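Local atomic coordinates of halohydrin dehalogenase (Rhizobium radiobacter, PDB entry 4IY1), a protein that probably catalyses the release of halide from vicinal halohydrins to form epoxides, and the opening of epoxides by nucleophiles such as cyanide. Residues 129-134 / 150-155; 78-83 / 106-111; 19-24 / 219-224. The protein carries 37 engineered substitutions. All blocks are in the same frame, centred on the assembly; numbering follows the deposited sequence.

Interaction 1. Residues 129-134 / 150-155. Engineered in segment 129-134: Ala134 (natural residue Thr). Engineered in segment 150-155: Ser153 (natural residue Cys), Ala154 (natural residue Thr).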
loop_
_atom_site.group_PDB
_atom_site.type_symbol
_atom_site.label_atom_id
_atom_site.label_comp_id
_atom_site.label_asym_id
_atom_site.label_seq_id
_atom_site.Cartn_x
_atom_site.Cartn_y
_atom_site.Cartn_z
ATOM N N PHE B 129 16.203 9.251 2.418
ATOM C CA PHE B 129 15.593 9.707 3.650
ATOM C C PHE B 129 15.513 8.511 4.611
ATOM O O PHE B 129 14.912 7.486 4.284
ATOM C CB PHE B 129 14.166 10.195 3.367
ATOM C CG PHE B 129 14.090 11.459 2.526
ATOM C CD1 PHE B 129 12.878 11.900 2.049
ATOM C CD2 PHE B 129 15.239 12.185 2.209
ATOM C CE1 PHE B 129 12.780 13.053 1.280
ATOM C CE2 PHE B 129 15.167 13.311 1.412
ATOM C CZ PHE B 129 13.935 13.739 0.933
ATOM N N ILE B 130 15.974 8.692 5.837
ATOM C CA ILE B 130 15.636 7.724 6.869
ATOM C C ILE B 130 14.362 8.114 7.609
ATOM O O ILE B 130 14.341 9.106 8.330
ATOM C CB ILE B 130 16.838 7.422 7.802
ATOM C CG1 ILE B 130 17.995 6.921 6.948
ATOM C CG2 ILE B 130 16.473 6.313 8.786
ATOM C CD1 ILE B 130 19.285 6.788 7.708
ATOM N N THR B 131 13.247 7.411 7.325
ATOM C CA THR B 131 11.967 7.783 7.959
ATOM C C THR B 131 11.568 6.851 9.133
ATOM O O THR B 131 12.313 6.746 10.119
ATOM C CB THR B 131 10.835 7.970 6.910
ATOM O OG1 THR B 131 10.480 6.704 6.345
ATOM C CG2 THR B 131 11.357 8.903 5.735
ATOM N N SER B 132 10.421 6.175 9.031
ATOM C CA SER B 132 9.995 5.232 10.054
ATOM C C SER B 132 8.831 4.361 9.587
ATOM O O SER B 132 7.941 4.844 8.872
ATOM C CB SER B 132 9.568 5.974 11.303
ATOM O OG SER B 132 8.967 5.080 12.213
ATOM N N ALA B 133 8.751 3.140 10.140
ATOM C CA ALA B 133 7.691 2.201 9.790
ATOM C C ALA B 133 6.447 2.543 10.582
ATOM O O ALA B 133 5.393 1.941 10.396
ATOM C CB ALA B 133 8.129 0.767 10.053
ATOM N N ALA B 134 6.538 3.610 11.371
ATOM C CA ALA B 134 5.365 4.162 12.039
ATOM C C ALA B 134 4.332 4.761 11.057
ATOM O O ALA B 134 3.151 4.684 11.311
ATOM C CB ALA B 134 5.787 5.187 13.075
ATOM N N ALA B 150 5.187 9.757 7.400
ATOM C CA ALA B 150 4.506 9.344 6.144
ATOM C C ALA B 150 4.668 10.467 5.092
ATOM O O ALA B 150 4.937 10.206 3.906
ATOM C CB ALA B 150 3.021 9.112 6.416
ATOM N N GLY B 151 4.629 11.702 5.574
ATOM C CA GLY B 151 4.980 12.880 4.761
ATOM C C GLY B 151 6.350 12.746 4.124
ATOM O O GLY B 151 6.513 12.934 2.915
ATOM N N ALA B 152 7.326 12.299 4.906
ATOM C CA ALA B 152 8.712 12.241 4.413
ATOM C C ALA B 152 8.946 11.094 3.455
ATOM O O ALA B 152 9.652 11.247 2.447
ATOM C CB ALA B 152 9.689 12.187 5.570
ATOM N N SER B 153 8.308 9.950 3.721
ATOM C CA SER B 153 8.359 8.832 2.767
ATOM C C SER B 153 7.725 9.172 1.422
ATOM O O SER B 153 8.210 8.724 0.393
ATOM C CB SER B 153 7.719 7.569 3.331
ATOM O OG SER B 153 8.322 7.182 4.548
ATOM N N ALA B 154 6.534 9.775 1.466
ATOM C CA ALA B 154 5.821 10.217 0.269
ATOM C C ALA B 154 6.629 11.287 -0.485
ATOM O O ALA B 154 6.674 11.311 -1.724
ATOM C CB ALA B 154 4.454 10.786 0.666
ATOM N N LEU B 155 7.325 12.138 0.259
ATOM C CA LEU B 155 8.204 13.117 -0.383
ATOM C C LEU B 155 9.324 12.442 -1.160
ATOM O O LEU B 155 9.637 12.800 -2.319
ATOM C CB LEU B 155 8.749 14.122 0.641
ATOM C CG LEU B 155 9.789 15.097 0.082
ATOM C CD1 LEU B 155 9.100 16.021 -0.929
ATOM C CD2 LEU B 155 10.419 15.894 1.214
#
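The phenyl ring of Phe129 meets helix 143-163 at its edge: Ala152 O lies in the ring plane 3.3 Å from CD1, and Leu155 CG, also in plane, comes up to the neighbouring CE1. The CD2 methyl of Leu155 approaches obliquely, 3.7 Å from CE1. With chi1 near -68°, CG lies opposite the carbonyl carbon, and the ring leaves strand 126-130 toward the helix. A flat hydrocarbon suits this spot: its weakly positive C-H rim can face the peptide oxygen, while the next carbon packs against leucine by van der Waals contact.

Two residues on, just past the strand, Thr131 uses both branches. Its methyl CG2 sits 3.7 Å from Ala152 CB, a small side chain that admits the strand end close to the helix. Its hydroxyl OG1 donates to Ser153 OG at 2.8 Å; chi1 of 70° sets OG1 between the backbone N and the carbonyl carbon, where it faces the helix. Ser153 is an engineered residue in place of cysteine, and its OG is also bonded to Arg149 O. The contact belongs to the beta-alpha-beta unit of a Rossmann-type fold. Ser132, just beyond, touches Tyr145 and Arg149, a trio consistent with the Ser-Tyr-Arg catalytic set of halohydrin dehalogenases. The chemistry implies a short hydrogen-bonded chain from Thr131 through Ser153 to the carbonyl of Arg149, which satisfies buried hydroxyls beside otherwise apolar packing.

Interaction 2. Residues 78-83 / 106-111. Engineered in segment 78-83: Ala82 (natural residue Phe), Pro83 (natural residue Ala). Engineered in segment 106-111: Lys107 (natural residue Arg).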
loop_
_atom_site.group_PDB
_atom_site.type_symbol
_atom_site.label_atom_id
_atom_site.label_comp_id
_atom_site.label_asym_id
_atom_site.label_seq_id
_atom_site.Cartn_x
_atom_site.Cartn_y
_atom_site.Cartn_z
ATOM N N SER B 78 19.535 11.778 4.664
ATOM C CA SER B 78 18.803 12.564 5.619
ATOM C C SER B 78 18.259 11.684 6.720
ATOM O O SER B 78 17.232 10.998 6.558
ATOM C CB SER B 78 17.707 13.391 4.937
ATOM O OG SER B 78 17.238 14.412 5.786
ATOM N N ASN B 79 18.998 11.669 7.821
ATOM C CA ASN B 79 18.752 10.798 8.970
ATOM C C ASN B 79 18.020 11.606 10.022
ATOM O O ASN B 79 18.630 12.272 10.859
ATOM C CB ASN B 79 20.100 10.270 9.502
ATOM C CG ASN B 79 19.975 9.495 10.808
ATOM O OD1 ASN B 79 19.232 8.519 10.905
ATOM N ND2 ASN B 79 20.749 9.904 11.811
ATOM N N ASP B 80 16.701 11.645 9.909
ATOM C CA ASP B 80 15.911 12.584 10.665
ATOM C C ASP B 80 15.356 12.035 11.976
ATOM O O ASP B 80 14.908 10.882 12.058
ATOM C CB ASP B 80 14.805 13.163 9.789
ATOM C CG ASP B 80 15.357 14.056 8.686
ATOM O OD1 ASP B 80 16.047 15.064 9.007
ATOM O OD2 ASP B 80 15.254 13.649 7.514
ATOM N N ILE B 81 15.406 12.863 13.013
ATOM C CA ILE B 81 15.041 12.420 14.346
ATOM C C ILE B 81 14.181 13.465 15.006
ATOM O O ILE B 81 14.232 14.637 14.642
ATOM C CB ILE B 81 16.284 12.123 15.212
ATOM C CG1 ILE B 81 17.148 13.393 15.314
ATOM C CG2 ILE B 81 17.106 11.010 14.548
ATOM C CD1 ILE B 81 18.323 13.288 16.260
ATOM N N ALA B 82 13.273 13.013 15.858
ATOM C CA ALA B 82 12.558 13.914 16.731
ATOM C C ALA B 82 12.024 13.111 17.870
ATOM O O ALA B 82 11.762 11.909 17.716
ATOM C CB ALA B 82 11.420 14.596 15.988
ATOM N N PRO B 83 11.865 13.752 19.030
ATOM C CA PRO B 83 11.314 13.004 20.151
ATOM C C PRO B 83 9.883 12.591 19.846
ATOM O O PRO B 83 9.060 13.447 19.521
ATOM C CB PRO B 83 11.355 14.024 21.303
ATOM C CG PRO B 83 12.493 14.920 20.953
ATOM C CD PRO B 83 12.432 15.049 19.453
ATOM N N ILE B 106 9.972 18.920 7.020
ATOM C CA ILE B 106 10.592 20.140 6.394
ATOM C C ILE B 106 12.101 19.948 6.232
ATOM O O ILE B 106 12.713 20.345 5.216
ATOM C CB ILE B 106 10.327 21.414 7.219
ATOM C CG1 ILE B 106 8.843 21.579 7.555
ATOM C CG2 ILE B 106 10.888 22.626 6.519
ATOM C CD1 ILE B 106 7.907 21.643 6.365
ATOM N N LYS B 107 12.689 19.238 7.185
ATOM C CA LYS B 107 14.148 19.061 7.200
ATOM C C LYS B 107 14.637 18.294 5.985
ATOM O O LYS B 107 15.526 18.761 5.278
ATOM C CB LYS B 107 14.608 18.413 8.535
ATOM C CG LYS B 107 16.104 18.115 8.622
ATOM C CD LYS B 107 16.936 19.397 8.694
ATOM C CE LYS B 107 16.670 20.174 9.977
ATOM N NZ LYS B 107 17.226 21.533 9.835
ATOM N N PRO B 108 14.041 17.107 5.707
ATOM C CA PRO B 108 14.552 16.406 4.534
ATOM C C PRO B 108 14.298 17.184 3.227
ATOM O O PRO B 108 15.070 17.063 2.272
ATOM C CB PRO B 108 13.764 15.066 4.538
ATOM C CG PRO B 108 12.782 15.164 5.650
ATOM C CD PRO B 108 13.342 16.190 6.609
ATOM N N PHE B 109 13.142 17.833 3.134
ATOM C CA PHE B 109 12.836 18.647 1.943
ATOM C C PHE B 109 13.916 19.701 1.740
ATOM O O PHE B 109 14.461 19.833 0.660
ATOM C CB PHE B 109 11.483 19.316 2.093
ATOM C CG PHE B 109 11.140 20.269 0.959
ATOM C CD1 PHE B 109 11.496 21.599 1.028
ATOM C CD2 PHE B 109 10.445 19.827 -0.154
ATOM C CE1 PHE B 109 11.268 22.465 -0.049
ATOM C CE2 PHE B 109 10.106 20.700 -1.174
ATOM C CZ PHE B 109 10.564 22.008 -1.147
ATOM N N ALA B 110 14.300 20.330 2.840
ATOM C CA ALA B 110 15.262 21.422 2.856
ATOM C C ALA B 110 16.606 20.902 2.386
ATOM O O ALA B 110 17.189 21.435 1.455
ATOM C CB ALA B 110 15.360 21.964 4.277
ATOM N N LEU B 111 16.997 19.738 2.893
ATOM C CA LEU B 111 18.268 19.146 2.481
ATOM C C LEU B 111 18.217 18.729 1.024
ATOM O O LEU B 111 19.139 19.023 0.262
ATOM C CB LEU B 111 18.650 17.970 3.388
ATOM C CG LEU B 111 19.220 18.458 4.713
ATOM C CD1 LEU B 111 19.049 17.432 5.820
ATOM C CD2 LEU B 111 20.706 18.828 4.512
#
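Asp80 reaches from the loop after strand 75-79 to Lys107 and Pro108 of helix 94-122, within the parallel sheet and flanking helices of a Rossmann-type fold. Its CB points toward the helix, and chi1 of -68° turns CG opposite the carbonyl carbon, bringing the carboxylate against the helix surface. CG lies 3.6 Å from Pro108 CD. Of the two oxygens, OD1 approaches CG of the engineered Lys107 at 3.1 Å, whereas OD2 rests against the proline ring, 3.3 Å from CD. These are contacts with C-H groups, and a proline is a natural neighbour, its ring carbons next to nitrogen being slightly positive; having no N-H, it also marks a kink in the helix.

The polar need of OD2 is met from two residues back along its own segment. Ser78 OG donates to it at 2.7 Å on the syn side, 19° out of the carboxylate plane. Replacing Asp80 with an alanine would probably leave the Ser78 hydroxyl without this acceptor and open a gap beside the Pro108 ring. The Lys107 amine makes no bond to the aspartate: its chain, bent at chi2 and chi3, carries NZ to a long, weak ion pair with Glu58. The backbone Asp80 O accepts from the Arg149 side chain. The last link is the Ser78 hydroxyl, whose OG lies 3.5 Å from Leu111 CD1.

Interaction 3. Residues 19-24 / 219-224. Engineered in segment 219-224: Thr222 (natural residue Ala).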
loop_
_atom_site.group_PDB
_atom_site.type_symbol
_atom_site.label_atom_id
_atom_site.label_comp_id
_atom_site.label_asym_id
_atom_site.label_seq_id
_atom_site.Cartn_x
_atom_site.Cartn_y
_atom_site.Cartn_z
ATOM N N LEU B 19 29.661 4.886 8.841
ATOM C CA LEU B 19 30.727 3.872 8.917
ATOM C C LEU B 19 30.717 2.954 7.706
ATOM O O LEU B 19 31.741 2.792 7.043
ATOM C CB LEU B 19 30.614 3.043 10.196
ATOM C CG LEU B 19 30.830 3.801 11.501
ATOM C CD1 LEU B 19 30.561 2.920 12.719
ATOM C CD2 LEU B 19 32.226 4.376 11.546
ATOM N N ARG B 20 29.555 2.379 7.380
ATOM C CA ARG B 20 29.461 1.513 6.204
ATOM C C ARG B 20 29.742 2.255 4.881
ATOM O O ARG B 20 30.399 1.728 3.978
ATOM C CB ARG B 20 28.115 0.779 6.164
ATOM C CG ARG B 20 28.060 -0.361 5.179
ATOM C CD ARG B 20 29.240 -1.314 5.376
ATOM N NE ARG B 20 29.342 -2.349 4.338
ATOM C CZ ARG B 20 30.054 -2.227 3.213
ATOM N NH1 ARG B 20 30.660 -1.077 2.914
ATOM N NH2 ARG B 20 30.148 -3.253 2.378
ATOM N N LEU B 21 29.401 3.532 4.828
ATOM C CA LEU B 21 29.679 4.312 3.613
ATOM C C LEU B 21 31.177 4.605 3.503
ATOM O O LEU B 21 31.773 4.551 2.424
ATOM C CB LEU B 21 28.879 5.620 3.640
ATOM C CG LEU B 21 27.359 5.498 3.376
ATOM C CD1 LEU B 21 26.668 6.830 3.619
ATOM C CD2 LEU B 21 27.146 5.090 1.933
ATOM N N SER B 22 31.791 4.934 4.624
ATOM C CA SER B 22 33.221 5.168 4.611
ATOM C C SER B 22 34.006 3.929 4.120
ATOM O O SER B 22 34.842 4.022 3.216
ATOM C CB SER B 22 33.685 5.601 5.991
ATOM O OG SER B 22 35.011 6.046 5.917
ATOM N N GLU B 23 33.660 2.764 4.654
ATOM C CA GLU B 23 34.228 1.501 4.185
ATOM C C GLU B 23 34.061 1.269 2.690
ATOM O O GLU B 23 34.885 0.602 2.070
ATOM C CB GLU B 23 33.641 0.331 4.967
ATOM C CG GLU B 23 34.176 0.270 6.403
ATOM C CD GLU B 23 33.299 -0.541 7.341
ATOM O OE1 GLU B 23 32.162 -0.894 6.955
ATOM O OE2 GLU B 23 33.768 -0.885 8.441
ATOM N N ALA B 24 32.951 1.732 2.126
ATOM C CA ALA B 24 32.703 1.558 0.688
ATOM C C ALA B 24 33.555 2.510 -0.135
ATOM O O ALA B 24 33.583 2.417 -1.354
ATOM C CB ALA B 24 31.223 1.756 0.362
ATOM N N GLU B 219 24.260 -1.394 5.679
ATOM C CA GLU B 219 24.505 -2.153 4.456
ATOM C C GLU B 219 23.470 -1.731 3.381
ATOM O O GLU B 219 23.779 -1.651 2.192
ATOM C CB GLU B 219 24.427 -3.670 4.724
ATOM C CG GLU B 219 25.489 -4.196 5.695
ATOM C CD GLU B 219 26.752 -4.641 4.990
ATOM O OE1 GLU B 219 26.942 -4.304 3.810
ATOM O OE2 GLU B 219 27.521 -5.400 5.586
ATOM N N LEU B 220 22.251 -1.446 3.816
ATOM C CA LEU B 220 21.178 -1.121 2.886
ATOM C C LEU B 220 21.436 0.256 2.288
ATOM O O LEU B 220 21.473 0.414 1.082
ATOM C CB LEU B 220 19.819 -1.126 3.591
ATOM C CG LEU B 220 18.650 -0.700 2.691
ATOM C CD1 LEU B 220 18.562 -1.585 1.439
ATOM C CD2 LEU B 220 17.330 -0.722 3.419
ATOM N N VAL B 221 21.672 1.226 3.154
ATOM C CA VAL B 221 22.050 2.570 2.732
ATOM C C VAL B 221 23.150 2.457 1.681
ATOM O O VAL B 221 23.063 3.048 0.607
ATOM C CB VAL B 221 22.579 3.414 3.925
ATOM C CG1 VAL B 221 23.439 4.575 3.410
ATOM C CG2 VAL B 221 21.431 3.933 4.780
ATOM N N THR B 222 24.172 1.657 1.975
ATOM C CA THR B 222 25.357 1.599 1.121
ATOM C C THR B 222 25.114 0.887 -0.202
ATOM O O THR B 222 25.582 1.339 -1.248
ATOM C CB THR B 222 26.540 0.934 1.853
ATOM O OG1 THR B 222 26.824 1.672 3.057
ATOM C CG2 THR B 222 27.783 0.916 0.973
ATOM N N PHE B 223 24.324 -0.187 -0.181
ATOM C CA PHE B 223 23.868 -0.791 -1.437
ATOM C C PHE B 223 23.083 0.209 -2.323
ATOM O O PHE B 223 23.264 0.264 -3.560
ATOM C CB PHE B 223 23.001 -2.023 -1.126
ATOM C CG PHE B 223 22.424 -2.682 -2.344
ATOM C CD1 PHE B 223 23.239 -3.391 -3.206
ATOM C CD2 PHE B 223 21.062 -2.633 -2.597
ATOM C CE1 PHE B 223 22.724 -3.982 -4.334
ATOM C CE2 PHE B 223 20.520 -3.289 -3.690
ATOM C CZ PHE B 223 21.343 -3.973 -4.549
ATOM N N LEU B 224 22.145 0.932 -1.718
ATOM C CA LEU B 224 21.330 1.899 -2.492
ATOM C C LEU B 224 22.214 3.000 -3.092
ATOM O O LEU B 224 22.037 3.400 -4.247
ATOM C CB LEU B 224 20.230 2.544 -1.630
ATOM C CG LEU B 224 19.237 1.522 -1.081
ATOM C CD1 LEU B 224 18.167 2.225 -0.250
ATOM C CD2 LEU B 224 18.641 0.697 -2.211
#
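Arg20 and Glu219 form the salt bridge between helix 14-23 and helix 214-225, with NE donating to OE1 at 3.1 Å. The bond is weak, bent to 141° at the hydrogen, and the guanidinium and carboxylate planes stand 72° apart, so the two groups do not pair flat. Glu219 also has a long, weak ion pair with Lys215. A bend at chi2 turns the arginine along its own helix toward Ala24, with Thr222 CG2 over one face of the guanidinium.

Thr222, engineered in place of alanine, fills the centre of the contact. Its OG1 is bonded to Gly218 O, one turn back in its helix, and sits 3.2 Å from the aliphatic Arg20 CG; its CG2 meets Ala24 CB at 3.6 Å. Farther in, the Leu21 and Val221 side chains cross at about a right angle, CD1 3.9 Å from CG1, and Leu21 runs past Thr222 in the opposite direction. The segment axes approach to 8.7 Å and cross at -43°.

The chemistry grades from a partly exposed ion pair to buried leucine and valine; the pairing probably rests mostly on van der Waals contact of Thr222 with the aliphatic part of Arg20, with Leu21-Val221 packing and the weak, bent salt bridge adding to it.

Overall arrangement
Interactions 1 and 2 belong to neighbouring strands of the one parallel sheet, their centres 10 Å apart, and they touch directly: Ile130 N is 2.7 Å from Ser78 O, a probable strand-to-strand hydrogen bond, and Leu155 CD2 lies 3.7 Å from Phe109 CB, where their two helices pack. Both also meet the second subunit. Arg149 is bonded to both, and Ser132 of interaction 1 touches Tyr145 and Arg149, which is consistent with both contacts lying beside the active site. Interaction 3, about 20 Å from each between centres, pairs helices from near opposite ends of the chain, enclosing the other two in sequence, beside a third-subunit interface.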